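Local coordinates for protein MJ1225 (Methanocaldococcus jannaschii, PDB 3KH5) that contains four CBS motifs, binds AMP and ADP and is a putative archaeal homologue of the gamma subunit of AMP-activated protein kinase, at residues Leu27-Met30 and Asn31-Tyr35; Ser65-Asn68 and Leu69-Lys73; Thr235-Glu238 and Gly239-Leu242. All coordinates share one frame; numbering follows the deposited sequence.

Interaction 1. Residues Leu27-Met30 and Asn31-Tyr35; sequences LMTM and NENKY. With ADP (adenosine-5'-diphosphate), chain B.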
ATOM      1  N   LEU A  27      -0.453   4.518  13.567  1.00 35.13           N
ATOM      2  CA  LEU A  27      -1.432   3.504  13.171  1.00 36.02           C
ATOM      3  C   LEU A  27      -2.872   3.991  13.280  1.00 36.78           C
ATOM      4  O   LEU A  27      -3.686   3.747  12.385  1.00 36.75           O
ATOM      5  CB  LEU A  27      -1.280   2.252  14.032  1.00 35.86           C
ATOM      6  CG  LEU A  27      -0.222   1.220  13.660  1.00 36.22           C
ATOM      7  CD1 LEU A  27      -0.074   0.200  14.779  1.00 36.08           C
ATOM      8  CD2 LEU A  27      -0.593   0.524  12.352  1.00 36.56           C
ATOM      9  N   MET A  28      -3.185   4.653  14.393  1.00 37.94           N
ATOM     10  CA  MET A  28      -4.524   5.196  14.626  1.00 39.35           C
ATOM     11  C   MET A  28      -4.822   6.251  13.574  1.00 39.77           C
ATOM     12  O   MET A  28      -5.922   6.296  13.022  1.00 39.93           O
ATOM     13  CB  MET A  28      -4.618   5.813  16.021  1.00 39.61           C
ATOM     14  CG  MET A  28      -4.587   4.815  17.170  1.00 41.48           C
ATOM     15  SD  MET A  28      -4.119   5.561  18.749  1.00 44.84           S
ATOM     16  CE  MET A  28      -5.389   6.815  18.961  1.00 44.85           C
ATOM     17  N   THR A  29      -3.823   7.085  13.295  1.00 40.41           N
ATOM     18  CA  THR A  29      -3.921   8.088  12.245  1.00 41.13           C
ATOM     19  C   THR A  29      -4.261   7.411  10.906  1.00 42.16           C
ATOM     20  O   THR A  29      -5.197   7.837  10.211  1.00 42.09           O
ATOM     21  CB  THR A  29      -2.629   8.941  12.171  1.00 40.93           C
ATOM     22  OG1 THR A  29      -2.315   9.447  13.478  1.00 40.47           O
ATOM     23  CG2 THR A  29      -2.799  10.112  11.219  1.00 40.90           C
ATOM     24  N   MET A  30      -3.534   6.340  10.574  1.00 43.68           N
ATOM     25  CA  MET A  30      -3.774   5.559   9.353  1.00 45.38           C
ATOM     26  C   MET A  30      -5.188   5.021   9.281  1.00 47.18           C
ATOM     27  O   MET A  30      -5.906   5.258   8.305  1.00 47.21           O
ATOM     28  CB  MET A  30      -2.821   4.367   9.268  1.00 45.00           C
ATOM     29  CG  MET A  30      -1.425   4.706   8.822  1.00 44.26           C
ATOM     30  SD  MET A  30      -0.481   3.205   8.524  1.00 42.94           S
ATOM     31  CE  MET A  30      -0.791   2.973   6.778  1.00 43.87           C
ATOM     32  N   ASN A  31      -5.568   4.277  10.317  1.00 49.64           N
ATOM     33  CA  ASN A  31      -6.867   3.623  10.372  1.00 52.23           C
ATOM     34  C   ASN A  31      -8.019   4.605  10.372  1.00 53.66           C
ATOM     35  O   ASN A  31      -9.051   4.352   9.750  1.00 53.90           O
ATOM     36  CB  ASN A  31      -6.970   2.707  11.594  1.00 52.39           C
ATOM     37  CG  ASN A  31      -6.516   1.297  11.297  1.00 53.36           C
ATOM     38  OD1 ASN A  31      -5.732   1.071  10.378  1.00 54.11           O
ATOM     39  ND2 ASN A  31      -7.014   0.337  12.070  1.00 54.04           N
ATOM     40  N   GLU A  32      -7.839   5.722  11.072  1.00 55.45           N
ATOM     41  CA  GLU A  32      -8.899   6.714  11.220  1.00 57.12           C
ATOM     42  C   GLU A  32      -9.161   7.460   9.925  1.00 57.80           C
ATOM     43  O   GLU A  32     -10.279   7.446   9.407  1.00 58.03           O
ATOM     44  CB  GLU A  32      -8.572   7.707  12.338  1.00 57.29           C
ATOM     45  CG  GLU A  32      -8.938   7.212  13.729  1.00 58.55           C
ATOM     46  CD  GLU A  32      -8.337   8.055  14.843  1.00 59.92           C
ATOM     47  OE1 GLU A  32      -8.062   9.255  14.620  1.00 60.41           O
ATOM     48  OE2 GLU A  32      -8.144   7.513  15.953  1.00 60.35           O
ATOM     49  N   ASN A  33      -8.117   8.098   9.403  1.00 58.48           N
ATOM     50  CA  ASN A  33      -8.220   8.929   8.210  1.00 58.92           C
ATOM     51  C   ASN A  33      -8.365   8.143   6.908  1.00 58.80           C
ATOM     52  O   ASN A  33      -8.595   8.739   5.851  1.00 58.92           O
ATOM     53  CB  ASN A  33      -7.007   9.855   8.121  1.00 59.13           C
ATOM     54  CG  ASN A  33      -6.928  10.817   9.282  1.00 59.57           C
ATOM     55  OD1 ASN A  33      -7.686  11.785   9.356  1.00 60.01           O
ATOM     56  ND2 ASN A  33      -6.005  10.562  10.201  1.00 59.80           N
ATOM     57  N   LYS A  34      -8.222   6.820   6.991  1.00 58.38           N
ATOM     58  CA  LYS A  34      -8.281   5.914   5.831  1.00 57.76           C
ATOM     59  C   LYS A  34      -7.096   6.087   4.875  1.00 56.71           C
ATOM     60  O   LYS A  34      -7.021   5.421   3.836  1.00 56.70           O
ATOM     61  CB  LYS A  34      -9.611   6.053   5.076  1.00 58.15           C
ATOM     62  CG  LYS A  34     -10.236   4.705   4.697  1.00 59.18           C
ATOM     63  CD  LYS A  34     -11.057   4.840   3.409  1.00 60.88           C
ATOM     64  CE  LYS A  34     -11.767   3.533   3.068  1.00 61.64           C
ATOM     65  NZ  LYS A  34     -10.822   2.400   2.817  1.00 62.09           N
ATOM     66  N   TYR A  35      -6.173   6.979   5.237  1.00 55.17           N
ATOM     67  CA  TYR A  35      -4.942   7.176   4.475  1.00 53.62           C
ATOM     68  C   TYR A  35      -3.854   6.233   4.927  1.00 51.90           C
ATOM     69  O   TYR A  35      -3.408   6.264   6.078  1.00 51.76           O
ATOM     70  CB  TYR A  35      -4.470   8.628   4.535  1.00 54.07           C
ATOM     71  CG  TYR A  35      -5.497   9.558   3.953  1.00 55.40           C
ATOM     72  CD1 TYR A  35      -6.059   9.301   2.700  1.00 56.57           C
ATOM     73  CD2 TYR A  35      -5.938  10.674   4.658  1.00 56.54           C
ATOM     74  CE1 TYR A  35      -7.022  10.139   2.158  1.00 57.47           C
ATOM     75  CE2 TYR A  35      -6.903  11.524   4.122  1.00 57.43           C
ATOM     76  CZ  TYR A  35      -7.440  11.249   2.873  1.00 57.80           C
ATOM     77  OH  TYR A  35      -8.393  12.084   2.337  1.00 58.22           O
TER
HETATM   78  PB  ADP B 281      -2.187   5.160  -0.543  1.00 83.89           P
HETATM   79  O1B ADP B 281      -3.074   5.615   0.553  1.00 84.21           O
HETATM   80  O2B ADP B 281      -2.457   3.605  -0.924  1.00 84.09           O
HETATM   81  O3B ADP B 281      -0.636   5.200  -0.151  1.00 84.15           O
HETATM   82  PA  ADP B 281      -3.592   5.652  -2.879  1.00 80.80           P
HETATM   83  O1A ADP B 281      -4.723   4.851  -2.310  1.00 81.06           O
HETATM   84  O2A ADP B 281      -3.884   6.748  -4.066  1.00 80.96           O
HETATM   85  O3A ADP B 281      -2.339   6.022  -1.893  1.00 82.53           O
HETATM   86  O5' ADP B 281      -4.182   6.921  -2.002  1.00 78.64           O
HETATM   87  C5' ADP B 281      -5.554   7.067  -1.515  1.00 74.75           C
HETATM   88  C4' ADP B 281      -6.200   8.423  -1.933  1.00 71.65           C
HETATM   89  O4' ADP B 281      -6.177   9.446  -0.886  1.00 69.44           O
HETATM   90  C3' ADP B 281      -5.428   8.982  -3.131  1.00 70.50           C
HETATM   91  O3' ADP B 281      -6.344   9.404  -4.162  1.00 70.79           O
HETATM   92  C2' ADP B 281      -4.622  10.162  -2.596  1.00 68.86           C
HETATM   93  O2' ADP B 281      -4.889  11.279  -3.446  1.00 68.90           O
HETATM   94  C1' ADP B 281      -5.150  10.449  -1.178  1.00 66.97           C
HETATM   95  N9  ADP B 281      -4.138  10.412  -0.046  1.00 63.11           N
HETATM   96  C8  ADP B 281      -3.229   9.458   0.182  1.00 61.60           C
HETATM   97  N7  ADP B 281      -2.525   9.760   1.276  1.00 60.07           N
HETATM   98  C5  ADP B 281      -2.985  10.911   1.758  1.00 59.32           C
HETATM   99  C6  ADP B 281      -2.654  11.707   2.856  1.00 58.01           C
HETATM  100  N6  ADP B 281      -1.675  11.350   3.684  1.00 56.86           N
HETATM  101  N1  ADP B 281      -3.339  12.848   3.065  1.00 57.88           N
HETATM  102  C2  ADP B 281      -4.315  13.218   2.243  1.00 58.58           C
HETATM  103  N3  ADP B 281      -4.653  12.479   1.192  1.00 59.51           N
HETATM  104  C4  ADP B 281      -4.010  11.327   0.919  1.00 60.67           C
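T29 and N33 lie side by side one turn apart on helix 23-33, and the N33 amide folds back over the helix end to grip the T29 carbonyl. ND2 of N33 donates to T29 O at 2.8 Å, in addition to the regular bond from N33 N to the same oxygen at 3.0 Å. The two donors reach T29 O from opposite faces of its carbonyl plane, so one acceptor near the end of the helix is held twice. With CG of N33 anti to its own carbonyl carbon (chi1 -63°), the amide lies back along the helix, and ND2 also packs 3.4 Å from CG2 of T29. The T29 hydroxyl takes no part in this and bonds to the carbonyl of K25.

M28 and E32 run alongside each other in the same direction on a more exposed flank, OE2 of E32 lying 3.9 Å from CB of M28; this is loose contact beside the backbone bond from E32 N to M28 O. Beyond N33 the helix stops at K34, whose positive phi (68°) turns the chain away from the helical path. The turn brings Y35 O back to the last turn of the helix, where CA of M30 makes a CH...O contact with it at 3.4 Å.

Y35 lines one side of the ADP base. Its ring lies over the adenine, CD1 resting 3.4 Å from C4 of the base, while CE1 approaches the ribose O4' at 3.2 Å. On the opposite ring face, near the rim, sits the carbonyl oxygen of N33, so the ring lies between backbone and nucleotide. Around this helix end, M30 and T29 pack on L38 of strand 37-41, L27 reaches I57 of helix 54-63, and L27 and N31 lean on I200 of helix 196-203.

Interaction 2. Residues Ser65-Asn68 and Leu69-Lys73; sequences SKYN and LIREK. With AMP (adenosine monophosphate), chain F.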
ATOM      1  N   SER A  65      12.985  -6.511   8.365  1.00 32.01           N
ATOM      2  CA  SER A  65      14.028  -6.174   9.329  1.00 32.65           C
ATOM      3  C   SER A  65      13.528  -5.302  10.481  1.00 33.13           C
ATOM      4  O   SER A  65      14.096  -5.342  11.571  1.00 33.02           O
ATOM      5  CB  SER A  65      15.213  -5.503   8.623  1.00 32.53           C
ATOM      6  OG  SER A  65      16.286  -5.251   9.518  1.00 32.96           O
ATOM      7  N   LYS A  66      12.467  -4.530  10.248  1.00 33.89           N
ATOM      8  CA  LYS A  66      11.924  -3.644  11.284  1.00 34.79           C
ATOM      9  C   LYS A  66      11.270  -4.417  12.430  1.00 35.91           C
ATOM     10  O   LYS A  66      11.039  -3.863  13.510  1.00 35.93           O
ATOM     11  CB  LYS A  66      10.953  -2.626  10.679  1.00 34.45           C
ATOM     12  CG  LYS A  66      11.645  -1.634   9.761  1.00 33.64           C
ATOM     13  CD  LYS A  66      10.672  -0.939   8.833  1.00 31.85           C
ATOM     14  CE  LYS A  66      11.445  -0.200   7.752  1.00 31.56           C
ATOM     15  NZ  LYS A  66      10.614   0.787   7.013  1.00 30.30           N
ATOM     16  N   TYR A  67      10.993  -5.696  12.190  1.00 37.60           N
ATOM     17  CA  TYR A  67      10.456  -6.581  13.220  1.00 39.54           C
ATOM     18  C   TYR A  67      11.373  -6.735  14.433  1.00 40.48           C
ATOM     19  O   TYR A  67      10.909  -7.052  15.534  1.00 40.71           O
ATOM     20  CB  TYR A  67      10.141  -7.957  12.639  1.00 39.75           C
ATOM     21  CG  TYR A  67       9.698  -8.959  13.677  1.00 41.72           C
ATOM     22  CD1 TYR A  67       8.476  -8.814  14.332  1.00 43.21           C
ATOM     23  CD2 TYR A  67      10.504 -10.047  14.014  1.00 43.33           C
ATOM     24  CE1 TYR A  67       8.059  -9.726  15.290  1.00 44.54           C
ATOM     25  CE2 TYR A  67      10.095 -10.970  14.972  1.00 44.66           C
ATOM     26  CZ  TYR A  67       8.873 -10.801  15.608  1.00 45.22           C
ATOM     27  OH  TYR A  67       8.458 -11.705  16.558  1.00 45.89           O
ATOM     28  N   ASN A  68      12.667  -6.511  14.236  1.00 41.81           N
ATOM     29  CA  ASN A  68      13.612  -6.665  15.335  1.00 43.12           C
ATOM     30  C   ASN A  68      13.505  -5.581  16.415  1.00 43.69           C
ATOM     31  O   ASN A  68      14.114  -5.706  17.483  1.00 43.79           O
ATOM     32  CB  ASN A  68      15.043  -6.851  14.820  1.00 43.31           C
ATOM     33  CG  ASN A  68      15.455  -8.325  14.762  1.00 44.22           C
ATOM     34  OD1 ASN A  68      14.634  -9.212  14.510  1.00 45.02           O
ATOM     35  ND2 ASN A  68      16.735  -8.584  15.000  1.00 44.84           N
ATOM     36  N   LEU A  69      12.712  -4.542  16.148  1.00 44.39           N
ATOM     37  CA  LEU A  69      12.333  -3.595  17.199  1.00 45.10           C
ATOM     38  C   LEU A  69      11.455  -4.279  18.254  1.00 45.73           C
ATOM     39  O   LEU A  69      11.648  -4.071  19.454  1.00 45.74           O
ATOM     40  CB  LEU A  69      11.639  -2.350  16.624  1.00 44.93           C
ATOM     41  CG  LEU A  69      11.418  -1.172  17.595  1.00 44.97           C
ATOM     42  CD1 LEU A  69      12.747  -0.635  18.141  1.00 44.66           C
ATOM     43  CD2 LEU A  69      10.633  -0.042  16.917  1.00 44.75           C
ATOM     44  N   ILE A  70      10.501  -5.094  17.799  1.00 46.80           N
ATOM     45  CA  ILE A  70       9.680  -5.916  18.687  1.00 47.96           C
ATOM     46  C   ILE A  70      10.533  -7.012  19.339  1.00 49.32           C
ATOM     47  O   ILE A  70      10.697  -7.023  20.564  1.00 49.36           O
ATOM     48  CB  ILE A  70       8.469  -6.560  17.941  1.00 47.66           C
ATOM     49  CG1 ILE A  70       7.497  -5.485  17.437  1.00 47.09           C
ATOM     50  CG2 ILE A  70       7.722  -7.556  18.853  1.00 47.68           C
ATOM     51  CD1 ILE A  70       6.505  -5.981  16.383  1.00 45.69           C
ATOM     52  N   ARG A  71      11.093  -7.908  18.519  1.00 51.12           N
ATOM     53  CA  ARG A  71      11.701  -9.161  19.016  1.00 53.04           C
ATOM     54  C   ARG A  71      12.929  -8.974  19.919  1.00 53.79           C
ATOM     55  O   ARG A  71      13.110  -9.723  20.883  1.00 53.97           O
ATOM     56  CB  ARG A  71      11.998 -10.165  17.876  1.00 53.31           C
ATOM     57  CG  ARG A  71      12.438 -11.570  18.377  1.00 55.11           C
ATOM     58  CD  ARG A  71      12.371 -12.682  17.309  1.00 58.06           C
ATOM     59  NE  ARG A  71      11.161 -13.505  17.416  1.00 60.36           N
ATOM     60  CZ  ARG A  71      10.770 -14.410  16.514  1.00 61.61           C
ATOM     61  NH1 ARG A  71      11.488 -14.626  15.417  1.00 62.09           N
ATOM     62  NH2 ARG A  71       9.652 -15.101  16.708  1.00 62.01           N
ATOM     63  N   GLU A  72      13.756  -7.978  19.614  1.00 54.73           N
ATOM     64  CA  GLU A  72      15.017  -7.784  20.333  1.00 55.61           C
ATOM     65  C   GLU A  72      14.972  -6.713  21.409  1.00 55.91           C
ATOM     66  O   GLU A  72      15.242  -6.993  22.582  1.00 56.01           O
ATOM     67  CB  GLU A  72      16.138  -7.444  19.355  1.00 55.73           C
ATOM     68  CG  GLU A  72      16.637  -8.606  18.543  1.00 56.53           C
ATOM     69  CD  GLU A  72      17.331  -9.645  19.395  1.00 57.49           C
ATOM     70  OE1 GLU A  72      18.274  -9.289  20.138  1.00 57.82           O
ATOM     71  OE2 GLU A  72      16.933 -10.825  19.313  1.00 57.60           O
ATOM     72  N   LYS A  73      14.661  -5.484  21.011  1.00 56.17           N
ATOM     73  CA  LYS A  73      14.668  -4.377  21.952  1.00 56.39           C
ATOM     74  C   LYS A  73      13.601  -4.560  23.015  1.00 56.39           C
ATOM     75  O   LYS A  73      13.860  -4.377  24.206  1.00 56.42           O
ATOM     76  CB  LYS A  73      14.469  -3.045  21.233  1.00 56.43           C
ATOM     77  CG  LYS A  73      14.630  -1.854  22.153  1.00 56.92           C
ATOM     78  CD  LYS A  73      14.807  -0.573  21.379  1.00 57.68           C
ATOM     79  CE  LYS A  73      15.027   0.588  22.359  1.00 58.10           C
ATOM     80  NZ  LYS A  73      15.450   1.814  21.602  1.00 58.37           N
TER
HETATM   81  P   AMP F1605      19.482  -1.231  21.213  1.00 78.61           P
HETATM   82  O1P AMP F1605      20.752  -0.660  20.706  1.00 78.81           O
HETATM   83  O2P AMP F1605      18.194  -0.334  20.800  1.00 78.79           O
HETATM   84  O3P AMP F1605      19.458  -1.291  22.827  1.00 78.86           O
HETATM   85  O5' AMP F1605      19.217  -2.735  20.722  1.00 77.54           O
HETATM   86  C5' AMP F1605      17.886  -3.239  20.685  1.00 75.39           C
HETATM   87  C4' AMP F1605      17.774  -4.521  19.829  1.00 73.66           C
HETATM   88  O4' AMP F1605      16.638  -4.392  18.919  1.00 72.03           O
HETATM   89  C3' AMP F1605      18.985  -4.838  18.939  1.00 73.07           C
HETATM   90  O3' AMP F1605      19.076  -6.255  18.717  1.00 73.45           O
HETATM   91  C2' AMP F1605      18.663  -4.095  17.645  1.00 71.87           C
HETATM   92  O2' AMP F1605      19.218  -4.793  16.523  1.00 71.97           O
HETATM   93  C1' AMP F1605      17.133  -4.142  17.569  1.00 70.22           C
HETATM   94  N9  AMP F1605      16.540  -2.864  17.094  1.00 67.00           N
HETATM   95  C8  AMP F1605      16.522  -1.702  17.752  1.00 65.90           C
HETATM   96  N7  AMP F1605      15.896  -0.785  17.014  1.00 64.67           N
HETATM   97  C5  AMP F1605      15.509  -1.367  15.885  1.00 63.90           C
HETATM   98  C6  AMP F1605      14.826  -0.926  14.757  1.00 62.88           C
HETATM   99  N6  AMP F1605      14.418   0.336  14.669  1.00 62.10           N
HETATM  100  N1  AMP F1605      14.585  -1.794  13.758  1.00 62.45           N
HETATM  101  C2  AMP F1605      14.990  -3.057  13.837  1.00 62.83           C
HETATM  102  N3  AMP F1605      15.644  -3.507  14.900  1.00 63.77           N
HETATM  103  C4  AMP F1605      15.916  -2.690  15.935  1.00 64.85           C
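Y67, just before helix 68-73, packs against R71 in the helix's first turn, on the flank turned from the nucleotide. The contact is chiefly van der Waals: CB of R71 approaches CE2 of Y67 at 3.6 Å, and the arginine then bends at chi3 to bring its guanidinium round to the ring edge. The two planes stand 79° apart, with CZ of R71 at the edge of the tyrosine and the phenol oxygen over one guanidinium face, which is not a stack. CG of Y67, anti to the backbone nitrogen (chi1 175°), sends the ring forward, alongside I70 and R71. The I70 side chain crosses that of Y67 at about a right angle, its CD1 4.0 Å from CD1 of Y67.

Backbone hydrogen bonds start the helix. R71 N donates almost straight to Y67 O at 3.1 Å, and I70 N adds a weak bond to the same oxygen. L69 N bonds to K66 O, and E72 N to N68 O, both donors lying well above the acceptor's carbonyl plane; the helix widens into a pi-type turn over 69-73.

Contacts with AMP fill the other flank. CD1 of L69 approaches N7 of the adenine at 3.3 Å, CB of N68 meets N3, and S65 O lies close to C2. At the ribose, CB of E72 is 3.1 Å from O4', and N68 O is also near. The extended chain of K73 runs beside the ribose toward the phosphate, its NZ 3.6 Å from O2P; NZ of K73 also makes a long, weak ion pair with E84. Residues of the loop and helix 68-73, with E88 from further along the chain hydrogen-bonding AMP, thus form a peripheral nucleotide site.

Interaction 3. Residues Thr235-Glu238 and Gly239-Leu242; sequences TAKE and GDKL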
ATOM      1  N   THR A 235     -12.177  -8.891 -10.097  1.00 38.33           N
ATOM      2  CA  THR A 235     -11.173  -9.460 -10.994  1.00 38.79           C
ATOM      3  C   THR A 235     -11.244  -8.831 -12.382  1.00 39.57           C
ATOM      4  O   THR A 235     -12.242  -8.198 -12.730  1.00 39.54           O
ATOM      5  CB  THR A 235     -11.365 -10.990 -11.144  1.00 38.71           C
ATOM      6  OG1 THR A 235     -12.637 -11.260 -11.747  1.00 38.21           O
ATOM      7  CG2 THR A 235     -11.295 -11.679  -9.793  1.00 38.07           C
ATOM      8  N   ALA A 236     -10.181  -8.995 -13.164  1.00 40.60           N
ATOM      9  CA  ALA A 236     -10.215  -8.669 -14.585  1.00 41.71           C
ATOM     10  C   ALA A 236     -10.070  -9.963 -15.380  1.00 42.61           C
ATOM     11  O   ALA A 236      -9.819 -11.023 -14.799  1.00 42.62           O
ATOM     12  CB  ALA A 236      -9.108  -7.682 -14.937  1.00 41.56           C
ATOM     13  N   LYS A 237     -10.256  -9.896 -16.693  1.00 43.87           N
ATOM     14  CA  LYS A 237      -9.985 -11.044 -17.554  1.00 45.10           C
ATOM     15  C   LYS A 237      -9.403 -10.558 -18.870  1.00 45.55           C
ATOM     16  O   LYS A 237      -9.647  -9.421 -19.276  1.00 45.51           O
ATOM     17  CB  LYS A 237     -11.237 -11.921 -17.768  1.00 45.33           C
ATOM     18  CG  LYS A 237     -12.459 -11.202 -18.354  1.00 46.59           C
ATOM     19  CD  LYS A 237     -13.539 -12.170 -18.863  1.00 48.52           C
ATOM     20  CE  LYS A 237     -14.519 -12.603 -17.770  1.00 49.50           C
ATOM     21  NZ  LYS A 237     -14.113 -13.899 -17.111  1.00 50.13           N
ATOM     22  N   GLU A 238      -8.616 -11.413 -19.520  1.00 46.27           N
ATOM     23  CA  GLU A 238      -8.039 -11.084 -20.817  1.00 46.99           C
ATOM     24  C   GLU A 238      -9.144 -10.646 -21.766  1.00 46.78           C
ATOM     25  O   GLU A 238     -10.231 -11.245 -21.789  1.00 46.86           O
ATOM     26  CB  GLU A 238      -7.258 -12.270 -21.389  1.00 47.33           C
ATOM     27  CG  GLU A 238      -5.877 -12.441 -20.762  1.00 49.06           C
ATOM     28  CD  GLU A 238      -5.096 -13.608 -21.339  1.00 51.03           C
ATOM     29  OE1 GLU A 238      -5.533 -14.767 -21.170  1.00 51.63           O
ATOM     30  OE2 GLU A 238      -4.034 -13.365 -21.951  1.00 51.70           O
ATOM     31  N   GLY A 239      -8.877  -9.585 -22.521  1.00 46.54           N
ATOM     32  CA  GLY A 239      -9.883  -9.026 -23.411  1.00 46.08           C
ATOM     33  C   GLY A 239     -10.568  -7.774 -22.882  1.00 45.61           C
ATOM     34  O   GLY A 239     -11.136  -7.011 -23.666  1.00 45.73           O
ATOM     35  N   ASP A 240     -10.527  -7.560 -21.563  1.00 44.82           N
ATOM     36  CA  ASP A 240     -11.151  -6.376 -20.947  1.00 43.91           C
ATOM     37  C   ASP A 240     -10.485  -5.095 -21.423  1.00 43.25           C
ATOM     38  O   ASP A 240      -9.282  -5.073 -21.684  1.00 43.03           O
ATOM     39  CB  ASP A 240     -11.053  -6.418 -19.419  1.00 44.01           C
ATOM     40  CG  ASP A 240     -11.913  -7.500 -18.799  1.00 44.05           C
ATOM     41  OD1 ASP A 240     -12.788  -8.062 -19.492  1.00 44.13           O
ATOM     42  OD2 ASP A 240     -11.715  -7.785 -17.600  1.00 44.45           O
ATOM     43  N   LYS A 241     -11.268  -4.021 -21.508  1.00 42.61           N
ATOM     44  CA  LYS A 241     -10.742  -2.727 -21.930  1.00 42.23           C
ATOM     45  C   LYS A 241      -9.961  -2.076 -20.799  1.00 41.88           C
ATOM     46  O   LYS A 241     -10.377  -2.132 -19.637  1.00 41.91           O
ATOM     47  CB  LYS A 241     -11.867  -1.802 -22.413  1.00 42.31           C
ATOM     48  CG  LYS A 241     -12.646  -2.301 -23.639  1.00 42.76           C
ATOM     49  CD  LYS A 241     -11.728  -2.807 -24.758  1.00 43.64           C
ATOM     50  CE  LYS A 241     -12.436  -2.881 -26.123  1.00 44.27           C
ATOM     51  NZ  LYS A 241     -13.886  -3.461 -25.972  1.00 44.76           N
ATOM     52  N   LEU A 242      -8.831  -1.463 -21.146  1.00 41.41           N
ATOM     53  CA  LEU A 242      -7.973  -0.813 -20.161  1.00 41.01           C
ATOM     54  C   LEU A 242      -8.726   0.295 -19.448  1.00 40.91           C
ATOM     55  O   LEU A 242      -8.591   0.458 -18.234  1.00 40.72           O
ATOM     56  CB  LEU A 242      -6.701  -0.251 -20.806  1.00 40.85           C
ATOM     57  CG  LEU A 242      -5.744   0.490 -19.858  1.00 40.61           C
ATOM     58  CD1 LEU A 242      -5.181  -0.444 -18.783  1.00 39.99           C
ATOM     59  CD2 LEU A 242      -4.617   1.154 -20.630  1.00 40.27           C
TER
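D240 turns its carboxylate back across a type II beta turn, K237 to D240, to take the backbone N-H of K237. OD2 of D240 accepts from K237 N at 2.7 Å, the donor standing above the carboxylate plane. The return bond, D240 N to K237 O at 3.1 Å, closes the turn, so the same two residues are joined by both backbone and side chain. This is the tight part: CG of D240, anti to its own carbonyl carbon (chi1 -69°), brings OD2 also to 3.7 Å from CB of the buried A236, and I245 of helix 242-252 packs on both A236 and D240.

The exposed corner, E238 and G239, has few contacts within the turn, though G239 N bonds to D151. G239, with positive phi (101°), takes the third position of the type II turn, where glycine is favoured. CG of K237 passes 3.4 Å from OD1 of D240, but the lysine ammonium goes on to a salt bridge with E262; E238 pairs with K267. The carboxylate of D240 thus answers a peptide N-H rather than the lysine charge, consistent with a carboxylate that ties the turn just before helix 242-252.

Interactions 1 and 2 both touch nucleotides, but different ones: Y35 of interaction 1 lies on an ADP in the pocket completed by residues such as V15, T132, D135 and R180, whereas interaction 2 holds an AMP at the periphery. Their centres are 23 Å apart and their nearest atoms about 9 Å, and helix 54-63 lies between them in sequence and packs against both. Interaction 3 belongs to the fourth CBS motif, on the opposite side of the chain's centre from the other two, 32 Å from interaction 1 and 42 Å from interaction 2, centre to centre. It binds no nucleotide itself; the side chain of A236 remains about 9 Å from the nearest AMP.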